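Local structure of DNMT2 (4H0N) at residues His17-Glu22 with Lys322-Leu327; Asn119-Glu124 with Glu145-Pro150. The protein is a cytosine-5 methyltransferase that binds S-adenosyl-L-homocysteine and probably methylates cytosine 38 in the anticodon loop of tRNA(Asp), and also DNA. The protein carries 3 engineered substitutions. All coordinates share one frame; numbering follows the deposited sequence.

Interaction 1: His17-Glu22 with Lys322-Leu327; sequences HCAWKE and KVISEL
Ala19 and Ser325 mark the point where helices 15-23 and 321-332 cross, with 4.7 Å between their CA atoms. Small residues facing each other let the two segment axes come within 7.9 Å, at a crossing angle of -53°.

The apolar part is a methyl contact. Ala19 CB lies 3.6 Å from Ile324 CG2, the branch that stands anti to the backbone N of Ile324; CG1 stands anti to the carbonyl carbon instead (chi1 -65°). The Ile324 side chain also meets Leu116 and Glu118 of strand 114-119.

The polar part is slight. Ser325 OG lies beside the turn from Ala19 to Glu22, 3.4 Å from Ala19 O, a weak hydrogen bond that is in doubt, since the single hydroxyl proton has another acceptor within reach. Ser325 OG also rests 3.4 Å from Glu22 CB. Glu22 forms no salt bridge with 322-327; its OE2 is 6.5 Å from Lys322 NZ.

Helix 15-23 follows the glycine-rich cofactor loop, and its crossing with helix 321-332 joins an element from near the start of the chain to one near its C-terminus. The crossing therefore rests mainly on the close fit of small groups, with little directional bonding.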
# COMPACT_ATOMS: atom_id res chain seq x y z
N HIS A 17 -2.52 -2.70 -10.62
CA HIS A 17 -3.35 -3.37 -11.61
C HIS A 17 -4.82 -3.36 -11.19
O HIS A 17 -5.71 -3.17 -12.02
CB HIS A 17 -2.86 -4.80 -11.79
CG HIS A 17 -3.36 -5.47 -13.03
ND1 HIS A 17 -2.75 -6.58 -13.57
CD2 HIS A 17 -4.42 -5.19 -13.83
CE1 HIS A 17 -3.41 -6.96 -14.66
NE2 HIS A 17 -4.42 -6.14 -14.83
N CYS A 18 -5.07 -3.57 -9.90
CA CYS A 18 -6.43 -3.53 -9.39
C CYS A 18 -7.01 -2.13 -9.47
O CYS A 18 -8.21 -1.97 -9.69
CB CYS A 18 -6.47 -4.03 -7.95
SG CYS A 18 -6.46 -5.81 -7.82
N ALA A 19 -6.16 -1.13 -9.30
CA ALA A 19 -6.60 0.25 -9.29
C ALA A 19 -6.88 0.76 -10.71
O ALA A 19 -7.78 1.57 -10.92
CB ALA A 19 -5.56 1.13 -8.60
N TRP A 20 -6.10 0.28 -11.67
CA TRP A 20 -6.30 0.65 -13.07
C TRP A 20 -7.68 0.21 -13.56
O TRP A 20 -8.33 0.93 -14.31
CB TRP A 20 -5.22 0.04 -13.95
CG TRP A 20 -5.36 0.44 -15.38
CD1 TRP A 20 -5.86 -0.31 -16.40
CD2 TRP A 20 -5.03 1.72 -15.94
NE1 TRP A 20 -5.85 0.41 -17.57
CE2 TRP A 20 -5.34 1.66 -17.31
CE3 TRP A 20 -4.48 2.89 -15.42
CZ2 TRP A 20 -5.14 2.74 -18.16
CZ3 TRP A 20 -4.27 3.96 -16.27
CH2 TRP A 20 -4.60 3.88 -17.63
N LYS A 21 -8.10 -0.98 -13.14
CA LYS A 21 -9.42 -1.49 -13.49
C LYS A 21 -10.51 -0.61 -12.90
O LYS A 21 -11.46 -0.25 -13.59
CB LYS A 21 -9.60 -2.93 -13.01
CG LYS A 21 -8.88 -3.96 -13.86
CD LYS A 21 -9.14 -5.37 -13.35
CE LYS A 21 -8.41 -6.41 -14.19
NZ LYS A 21 -8.82 -7.81 -13.85
N GLU A 22 -10.37 -0.28 -11.62
CA GLU A 22 -11.38 0.50 -10.93
C GLU A 22 -11.58 1.89 -11.55
O GLU A 22 -12.65 2.48 -11.42
CB GLU A 22 -11.04 0.62 -9.44
CG GLU A 22 -11.93 -0.21 -8.53
CD GLU A 22 -13.23 0.50 -8.18
OE1 GLU A 22 -14.31 -0.09 -8.40
OE2 GLU A 22 -13.17 1.65 -7.68
N LYS A 322 -8.33 2.11 -3.95
CA LYS A 322 -9.26 3.22 -4.20
C LYS A 322 -8.57 4.55 -4.43
O LYS A 322 -8.89 5.28 -5.37
CB LYS A 322 -10.27 3.34 -3.05
CG LYS A 322 -11.09 4.60 -3.08
CD LYS A 322 -12.56 4.27 -2.97
CE LYS A 322 -13.34 5.44 -2.40
NZ LYS A 322 -14.80 5.35 -2.64
N VAL A 323 -7.62 4.89 -3.56
CA VAL A 323 -6.90 6.14 -3.68
C VAL A 323 -6.19 6.27 -5.03
O VAL A 323 -6.22 7.32 -5.66
CB VAL A 323 -5.88 6.31 -2.53
CG1 VAL A 323 -5.10 7.61 -2.70
CG2 VAL A 323 -6.59 6.29 -1.19
N ILE A 324 -5.56 5.18 -5.47
CA ILE A 324 -4.81 5.21 -6.73
C ILE A 324 -5.75 5.35 -7.93
O ILE A 324 -5.45 6.06 -8.89
CB ILE A 324 -3.92 3.97 -6.88
CG1 ILE A 324 -2.84 3.98 -5.81
CG2 ILE A 324 -3.28 3.92 -8.26
CD1 ILE A 324 -1.92 2.84 -5.92
N SER A 325 -6.88 4.67 -7.85
CA SER A 325 -7.90 4.78 -8.88
C SER A 325 -8.34 6.23 -9.02
O SER A 325 -8.51 6.75 -10.13
CB SER A 325 -9.09 3.88 -8.53
OG SER A 325 -10.01 3.81 -9.60
N GLU A 326 -8.51 6.91 -7.89
CA GLU A 326 -8.88 8.32 -7.91
C GLU A 326 -7.80 9.24 -8.48
O GLU A 326 -8.11 10.23 -9.13
CB GLU A 326 -9.32 8.79 -6.52
CG GLU A 326 -10.63 8.18 -6.06
CD GLU A 326 -11.77 8.44 -7.03
OE1 GLU A 326 -11.98 9.62 -7.41
OE2 GLU A 326 -12.46 7.47 -7.41
N LEU A 327 -6.53 8.91 -8.23
CA LEU A 327 -5.43 9.70 -8.76
C LEU A 327 -5.25 9.43 -10.25
O LEU A 327 -4.94 10.34 -11.02
CB LEU A 327 -4.12 9.39 -8.01
CG LEU A 327 -4.00 9.87 -6.57
CD1 LEU A 327 -2.77 9.27 -5.92
CD2 LEU A 327 -3.95 11.38 -6.49

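Interaction 2: Asn119-Glu124 with Glu145-Pro150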
# COMPACT_ATOMS: atom_id res chain seq x y z
N ASN A 119 4.72 6.49 -2.58
CA ASN A 119 5.93 6.46 -1.78
C ASN A 119 5.61 6.57 -0.29
O ASN A 119 4.45 6.71 0.08
CB ASN A 119 6.88 7.57 -2.22
CG ASN A 119 8.31 7.08 -2.37
OD1 ASN A 119 8.92 6.60 -1.42
ND2 ASN A 119 8.84 7.19 -3.58
N VAL A 120 6.63 6.50 0.56
CA VAL A 120 6.39 6.59 2.00
C VAL A 120 6.18 8.02 2.42
O VAL A 120 6.58 8.95 1.72
CB VAL A 120 7.56 6.01 2.83
CG1 VAL A 120 7.65 4.50 2.67
CG2 VAL A 120 8.88 6.68 2.44
N LYS A 121 5.53 8.21 3.56
CA LYS A 121 5.42 9.52 4.16
C LYS A 121 6.84 10.00 4.45
O LYS A 121 7.64 9.26 5.00
CB LYS A 121 4.62 9.44 5.47
CG LYS A 121 3.91 10.74 5.86
CD LYS A 121 4.88 11.82 6.31
CE LYS A 121 4.29 13.21 6.16
NZ LYS A 121 5.35 14.25 6.21
N GLY A 122 7.14 11.23 4.06
CA GLY A 122 8.43 11.81 4.35
C GLY A 122 9.34 11.82 3.14
O GLY A 122 10.40 12.45 3.14
N PHE A 123 8.93 11.10 2.10
CA PHE A 123 9.65 11.13 0.84
C PHE A 123 9.76 12.57 0.36
O PHE A 123 10.81 12.99 -0.10
CB PHE A 123 8.96 10.29 -0.23
CG PHE A 123 9.68 10.29 -1.55
CD1 PHE A 123 10.91 9.68 -1.68
CD2 PHE A 123 9.12 10.91 -2.65
CE1 PHE A 123 11.58 9.68 -2.90
CE2 PHE A 123 9.79 10.92 -3.87
CZ PHE A 123 11.02 10.30 -3.99
N GLU A 124 8.68 13.33 0.51
CA GLU A 124 8.64 14.71 0.02
C GLU A 124 9.71 15.61 0.65
O GLU A 124 9.99 16.70 0.14
CB GLU A 124 7.25 15.32 0.22
CG GLU A 124 6.91 15.74 1.65
CD GLU A 124 6.54 14.57 2.54
OE1 GLU A 124 6.61 13.41 2.08
OE2 GLU A 124 6.18 14.81 3.71
N GLU A 145 2.17 16.76 -6.51
CA GLU A 145 2.46 15.90 -5.37
C GLU A 145 1.29 15.87 -4.39
O GLU A 145 0.64 16.89 -4.16
CB GLU A 145 3.71 16.38 -4.64
CG GLU A 145 4.97 16.35 -5.48
CD GLU A 145 6.20 16.69 -4.67
OE1 GLU A 145 6.23 17.78 -4.05
OE2 GLU A 145 7.15 15.87 -4.66
N PHE A 146 1.03 14.71 -3.81
CA PHE A 146 -0.04 14.57 -2.82
C PHE A 146 0.48 13.94 -1.54
O PHE A 146 1.49 13.25 -1.53
CB PHE A 146 -1.16 13.69 -3.36
CG PHE A 146 -1.80 14.18 -4.62
CD1 PHE A 146 -1.27 13.85 -5.86
CD2 PHE A 146 -2.97 14.94 -4.58
CE1 PHE A 146 -1.87 14.28 -7.02
CE2 PHE A 146 -3.57 15.37 -5.74
CZ PHE A 146 -3.03 15.04 -6.96
N LEU A 147 -0.24 14.19 -0.45
CA LEU A 147 -0.09 13.42 0.78
C LEU A 147 -1.48 12.99 1.22
O LEU A 147 -2.20 13.74 1.89
CB LEU A 147 0.61 14.24 1.87
CG LEU A 147 2.14 14.26 1.86
CD1 LEU A 147 2.68 15.21 2.92
CD2 LEU A 147 2.71 12.85 2.06
N LEU A 148 -1.87 11.79 0.81
CA LEU A 148 -3.22 11.31 1.00
C LEU A 148 -3.33 10.15 1.96
O LEU A 148 -2.46 9.29 2.04
CB LEU A 148 -3.82 10.89 -0.33
CG LEU A 148 -3.94 12.01 -1.35
CD1 LEU A 148 -4.56 11.47 -2.62
CD2 LEU A 148 -4.78 13.14 -0.79
N CYS A 149 -4.44 10.16 2.69
CA CYS A 149 -4.84 9.08 3.55
C CYS A 149 -6.16 8.59 2.99
O CYS A 149 -6.95 9.39 2.49
CB CYS A 149 -5.02 9.61 4.96
SG CYS A 149 -5.20 8.35 6.20
N PRO A 150 -6.41 7.27 3.05
CA PRO A 150 -7.68 6.71 2.58
C PRO A 150 -8.88 7.21 3.40
O PRO A 150 -10.01 7.10 2.94
CB PRO A 150 -7.50 5.21 2.80
CG PRO A 150 -6.06 4.99 2.80
CD PRO A 150 -5.45 6.21 3.40
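Lys121 NZ meets Glu124 OE2 at 2.7 Å, nearly along the C-O axis of that oxygen, and this salt bridge lies across the end of Leu147. The other carboxylate oxygen is held as well: Gly122 N donates to Glu124 OE1 over 3.0 Å, reaching its syn side from 25° outside the carboxylate plane. With one donor on each oxygen, the group has little freedom to rotate. Glu124 reaches back over the turn because CG is placed between its backbone N and carbonyl carbon (chi1 76°) and the chain bends again at chi2.

The backbone beneath is a type II turn from Val120 to Phe123, closed by Phe123 N to Val120 O, with Gly122 at the position whose positive phi suits glycine. Just before it, Asn119 and Val120 belong to the Glu-Asn-Val signature of cytosine-5 methyltransferases, and Asn119 ND2 stands 3.5 Å above the centre of the Phe123 ring.

Across the contact there is no hydrogen bond: leucine methyls lie against the carboxylate and the aliphatic Lys121 CE. Leu147 CD1 approaches Glu124 OE2 to 3.6 Å and Lys121 CE to 4.1 Å, its side chain crossing both at about a right angle, while CD2 faces Glu124 OE1. The turn thus leans on strand 141-148, reached through helix 127-138. The chemistry implies that the ion pair organises the loop itself, whereas the two segments meet by van der Waals packing.

Interaction 1 is a buried helix-helix crossing and interaction 2 a surface contact between a loop and strand 141-148, their centres 16 Å apart. Helix 321-332 connects them: Val323 and Leu327, which take no part in the crossing with 17-22, pack on Phe146, Leu148 and Pro150, with Leu327 CD2 3.6 Å from Phe146 CE1. Alternation along strand 141-148 thus sends Phe146 and Leu148 to the helix and Leu147 to the loop on the opposite face. The pair illustrates how chemistry follows position: inside, alanine, isoleucine and serine fit closely, with a glutamate at the rim and one weak, unsettled hydrogen bond; at the surface, a charged pair shapes its own loop above a leucine.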